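Beta-glucosidase (Chaetomella raphigera, PDB 6JXG) probably hydrolyses terminal, non-reducing beta-D-glucosyl residues, releasing beta-D-glucose in the breakdown of cellulose, as a family 3 glycoside hydrolase. Local coordinates at residues P52-I63 against E97-G108. Numbering follows the deposited sequence.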
loop_
_atom_site.group_PDB
_atom_site.type_symbol
_atom_site.label_atom_id
_atom_site.label_comp_id
_atom_site.label_asym_id
_atom_site.label_seq_id
_atom_site.Cartn_x
_atom_site.Cartn_y
_atom_site.Cartn_z
ATOM N N PRO A 52 2.141 -29.049 7.200
ATOM C CA PRO A 52 1.219 -29.229 6.052
ATOM C C PRO A 52 1.835 -28.852 4.735
ATOM O O PRO A 52 2.960 -28.409 4.682
ATOM C CB PRO A 52 0.071 -28.298 6.373
ATOM C CG PRO A 52 0.734 -27.132 7.069
ATOM C CD PRO A 52 1.894 -27.763 7.893
ATOM N N GLU A 53 1.057 -29.021 3.667
ATOM C CA GLU A 53 1.401 -28.519 2.386
ATOM C C GLU A 53 1.277 -26.984 2.447
ATOM O O GLU A 53 0.202 -26.439 2.221
ATOM C CB GLU A 53 0.480 -29.152 1.347
ATOM C CG GLU A 53 0.780 -28.803 -0.099
ATOM C CD GLU A 53 -0.119 -29.517 -1.089
ATOM O OE1 GLU A 53 -0.298 -29.069 -2.224
ATOM O OE2 GLU A 53 -0.625 -30.546 -0.729
ATOM N N LEU A 54 2.364 -26.269 2.751
ATOM C CA LEU A 54 2.261 -24.822 2.992
ATOM C C LEU A 54 1.610 -24.083 1.829
ATOM O O LEU A 54 2.012 -24.280 0.668
ATOM C CB LEU A 54 3.600 -24.156 3.301
ATOM C CG LEU A 54 4.217 -24.670 4.608
ATOM C CD1 LEU A 54 5.694 -24.262 4.660
ATOM C CD2 LEU A 54 3.502 -24.077 5.809
ATOM N N CYS A 55 0.651 -23.206 2.160
ATOM C CA CYS A 55 -0.231 -22.561 1.178
ATOM C C CYS A 55 0.134 -21.063 1.156
ATOM O O CYS A 55 0.040 -20.382 2.209
ATOM C CB CYS A 55 -1.695 -22.757 1.572
ATOM S SG CYS A 55 -2.885 -21.777 0.568
ATOM N N TYR A 56 0.566 -20.606 -0.033
ATOM C CA TYR A 56 0.897 -19.201 -0.268
ATOM C C TYR A 56 -0.181 -18.649 -1.198
ATOM O O TYR A 56 -0.379 -19.195 -2.327
ATOM C CB TYR A 56 2.246 -19.119 -0.978
ATOM C CG TYR A 56 3.477 -19.555 -0.193
ATOM C CD1 TYR A 56 4.419 -18.624 0.264
ATOM C CD2 TYR A 56 3.746 -20.866 0.013
ATOM C CE1 TYR A 56 5.516 -19.028 0.933
ATOM C CE2 TYR A 56 4.846 -21.290 0.715
ATOM C CZ TYR A 56 5.754 -20.363 1.165
ATOM O OH TYR A 56 6.865 -20.810 1.832
ATOM N N GLN A 57 -0.860 -17.601 -0.754
ATOM C CA GLN A 57 -2.000 -17.089 -1.484
ATOM C C GLN A 57 -1.939 -15.539 -1.623
ATOM O O GLN A 57 -1.703 -14.820 -0.654
ATOM C CB GLN A 57 -3.332 -17.523 -0.867
ATOM C CG GLN A 57 -4.531 -17.319 -1.790
ATOM C CD GLN A 57 -4.584 -18.380 -2.887
ATOM O OE1 GLN A 57 -3.783 -19.340 -2.911
ATOM N NE2 GLN A 57 -5.549 -18.234 -3.799
ATOM N N ASP A 58 -2.210 -15.074 -2.837
ATOM C CA ASP A 58 -2.441 -13.613 -3.079
ATOM C C ASP A 58 -3.798 -13.202 -2.420
ATOM O O ASP A 58 -4.659 -14.066 -2.082
ATOM C CB ASP A 58 -2.534 -13.331 -4.564
ATOM C CG ASP A 58 -1.208 -13.340 -5.287
ATOM O OD1 ASP A 58 -0.270 -12.818 -4.691
ATOM O OD2 ASP A 58 -1.130 -13.867 -6.438
ATOM N N GLY A 59 -4.021 -11.928 -2.169
ATOM C CA GLY A 59 -3.053 -10.867 -2.385
ATOM C C GLY A 59 -3.238 -9.850 -1.282
ATOM O O GLY A 59 -3.850 -10.138 -0.268
ATOM N N PRO A 60 -2.706 -8.629 -1.470
ATOM C CA PRO A 60 -2.706 -7.628 -0.383
ATOM C C PRO A 60 -4.043 -7.090 0.098
ATOM O O PRO A 60 -4.109 -6.654 1.261
ATOM C CB PRO A 60 -1.758 -6.492 -0.946
ATOM C CG PRO A 60 -0.959 -7.207 -2.034
ATOM C CD PRO A 60 -1.867 -8.227 -2.608
ATOM N N LEU A 61 -5.111 -7.127 -0.724
ATOM C CA LEU A 61 -6.359 -6.480 -0.355
ATOM C C LEU A 61 -7.496 -7.469 -0.193
ATOM O O LEU A 61 -8.650 -7.074 -0.057
ATOM C CB LEU A 61 -6.727 -5.412 -1.384
ATOM C CG LEU A 61 -6.896 -5.796 -2.841
ATOM C CD1 LEU A 61 -8.033 -6.782 -3.137
ATOM C CD2 LEU A 61 -7.087 -4.586 -3.735
ATOM N N GLY A 62 -7.172 -8.743 -0.239
ATOM C CA GLY A 62 -8.173 -9.785 -0.110
ATOM C C GLY A 62 -7.676 -11.080 -0.701
ATOM O O GLY A 62 -6.688 -11.103 -1.485
ATOM N N ILE A 63 -8.411 -12.157 -0.401
ATOM C CA ILE A 63 -7.970 -13.489 -0.856
ATOM C C ILE A 63 -8.272 -13.586 -2.338
ATOM O O ILE A 63 -9.449 -13.352 -2.772
ATOM C CB ILE A 63 -8.750 -14.608 -0.167
ATOM C CG1 ILE A 63 -8.841 -14.405 1.349
ATOM C CG2 ILE A 63 -8.128 -15.963 -0.551
ATOM C CD1 ILE A 63 -7.524 -14.176 2.055
ATOM N N GLU A 97 -9.606 -13.994 7.521
ATOM C CA GLU A 97 -10.072 -14.747 6.373
ATOM C C GLU A 97 -9.019 -15.799 5.875
ATOM O O GLU A 97 -9.377 -16.932 5.498
ATOM C CB GLU A 97 -10.536 -13.832 5.227
ATOM C CG GLU A 97 -11.698 -12.958 5.639
ATOM C CD GLU A 97 -12.478 -12.243 4.534
ATOM O OE1 GLU A 97 -12.242 -12.416 3.305
ATOM O OE2 GLU A 97 -13.362 -11.420 4.968
ATOM N N ALA A 98 -7.759 -15.366 5.758
ATOM C CA ALA A 98 -6.675 -16.199 5.271
ATOM C C ALA A 98 -6.591 -17.472 6.193
ATOM O O ALA A 98 -6.595 -18.635 5.706
ATOM C CB ALA A 98 -5.380 -15.410 5.286
ATOM N N LYS A 99 -6.505 -17.265 7.513
ATOM C CA LYS A 99 -6.409 -18.385 8.443
ATOM C C LYS A 99 -7.586 -19.349 8.296
ATOM O O LYS A 99 -7.412 -20.589 8.299
ATOM C CB LYS A 99 -6.321 -17.888 9.903
ATOM C CG LYS A 99 -6.496 -19.042 10.907
ATOM C CD LYS A 99 -5.828 -18.784 12.266
ATOM C CE LYS A 99 -6.094 -19.985 13.225
ATOM N NZ LYS A 99 -6.273 -19.560 14.679
ATOM N N ALA A 100 -8.785 -18.775 8.219
ATOM C CA ALA A 100 -10.000 -19.581 8.193
ATOM C C ALA A 100 -10.031 -20.490 6.931
ATOM O O ALA A 100 -10.629 -21.557 6.952
ATOM C CB ALA A 100 -11.220 -18.682 8.296
ATOM N N LEU A 101 -9.399 -20.038 5.832
ATOM C CA LEU A 101 -9.186 -20.813 4.630
ATOM C C LEU A 101 -7.967 -21.749 4.619
ATOM O O LEU A 101 -7.729 -22.406 3.623
ATOM C CB LEU A 101 -9.028 -19.819 3.471
ATOM C CG LEU A 101 -10.342 -19.069 3.155
ATOM C CD1 LEU A 101 -10.151 -18.026 2.046
ATOM C CD2 LEU A 101 -11.514 -19.954 2.796
ATOM N N GLY A 102 -7.148 -21.727 5.671
ATOM C CA GLY A 102 -6.009 -22.584 5.807
ATOM C C GLY A 102 -4.817 -22.016 5.040
ATOM O O GLY A 102 -3.849 -22.692 4.825
ATOM N N ILE A 103 -4.883 -20.740 4.684
ATOM C CA ILE A 103 -3.743 -20.079 4.005
ATOM C C ILE A 103 -2.625 -19.863 4.987
ATOM O O ILE A 103 -2.797 -19.218 6.042
ATOM C CB ILE A 103 -4.189 -18.770 3.330
ATOM C CG1 ILE A 103 -5.168 -19.110 2.234
ATOM C CG2 ILE A 103 -2.981 -17.977 2.772
ATOM C CD1 ILE A 103 -5.850 -17.966 1.588
ATOM N N ASN A 104 -1.430 -20.389 4.675
ATOM C CA ASN A 104 -0.318 -20.170 5.576
ATOM C C ASN A 104 0.350 -18.768 5.463
ATOM O O ASN A 104 0.646 -18.123 6.499
ATOM C CB ASN A 104 0.756 -21.255 5.477
ATOM C CG ASN A 104 0.246 -22.637 5.961
ATOM O OD1 ASN A 104 0.175 -22.957 7.209
ATOM N ND2 ASN A 104 -0.169 -23.398 5.032
ATOM N N VAL A 105 0.594 -18.364 4.221
ATOM C CA VAL A 105 1.294 -17.116 3.899
ATOM C C VAL A 105 0.384 -16.332 2.979
ATOM O O VAL A 105 0.048 -16.811 1.885
ATOM C CB VAL A 105 2.643 -17.388 3.213
ATOM C CG1 VAL A 105 3.370 -16.061 2.978
ATOM C CG2 VAL A 105 3.454 -18.337 4.120
ATOM N N GLN A 106 -0.008 -15.155 3.432
ATOM C CA GLN A 106 -0.799 -14.222 2.634
ATOM C C GLN A 106 0.160 -13.228 1.997
ATOM O O GLN A 106 0.909 -12.549 2.720
ATOM C CB GLN A 106 -1.825 -13.514 3.504
ATOM C CG GLN A 106 -2.881 -12.757 2.727
ATOM C CD GLN A 106 -3.718 -13.606 1.812
ATOM O OE1 GLN A 106 -3.925 -14.806 2.034
ATOM N NE2 GLN A 106 -4.273 -12.971 0.786
ATOM N N LEU A 107 0.072 -13.069 0.659
ATOM C CA LEU A 107 1.138 -12.370 -0.072
ATOM C C LEU A 107 0.865 -10.861 -0.080
ATOM O O LEU A 107 0.421 -10.298 -1.098
ATOM C CB LEU A 107 1.280 -12.972 -1.504
ATOM C CG LEU A 107 1.714 -14.453 -1.462
ATOM C CD1 LEU A 107 1.709 -15.015 -2.858
ATOM C CD2 LEU A 107 3.067 -14.675 -0.786
ATOM N N GLY A 108 1.070 -10.233 1.074
ATOM C CA GLY A 108 1.094 -8.764 1.205
ATOM C C GLY A 108 1.482 -8.448 2.666
ATOM O O GLY A 108 1.579 -9.355 3.517
HETATM O O HOH W 1 -10.336 -11.440 1.601
#
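Two neighbouring parallel strands of the TIM-barrel-like N-terminal domain meet here, Tyr56 beside Val105 and Gln57 beside Gln106, joined by a right-handed beta-alpha-beta crossover through helix 84-100. Val105 N donates to Cys55 O (2.9 Å), Gln57 N to Val105 O, and Leu107 N to Gln57 O. On the face carrying Tyr56, Val105 CG2 sits over the ring, offset toward its rim, in a CH-pi contact 4.2 Å from the centroid, while Leu107 CD2 comes to the ring edge. On the other face Ile103 CD1 packs against Gln57 CB (3.5 Å) and meets Ile63 CG2 tip to tip (3.7 Å). Gln106, bent at chi2 (61°), turns its amide to the Gly59-Gly62 turn, where NE2 donates to Gly59 O (3.1 Å, 162°) nearly within the amide plane. A leucine in place of Gln106 would probably leave Gly59 O without this donor and the turn less firmly tied to the strand. Water 1 links Ile63 N to Glu97 OE1, and the carboxylate's OE2 reaches His322 and Thr70. Strand 41-42 flanks 55-57, strand 151-157 flanks 105-106, and helix 278-294 packs on Leu54 and Asn104.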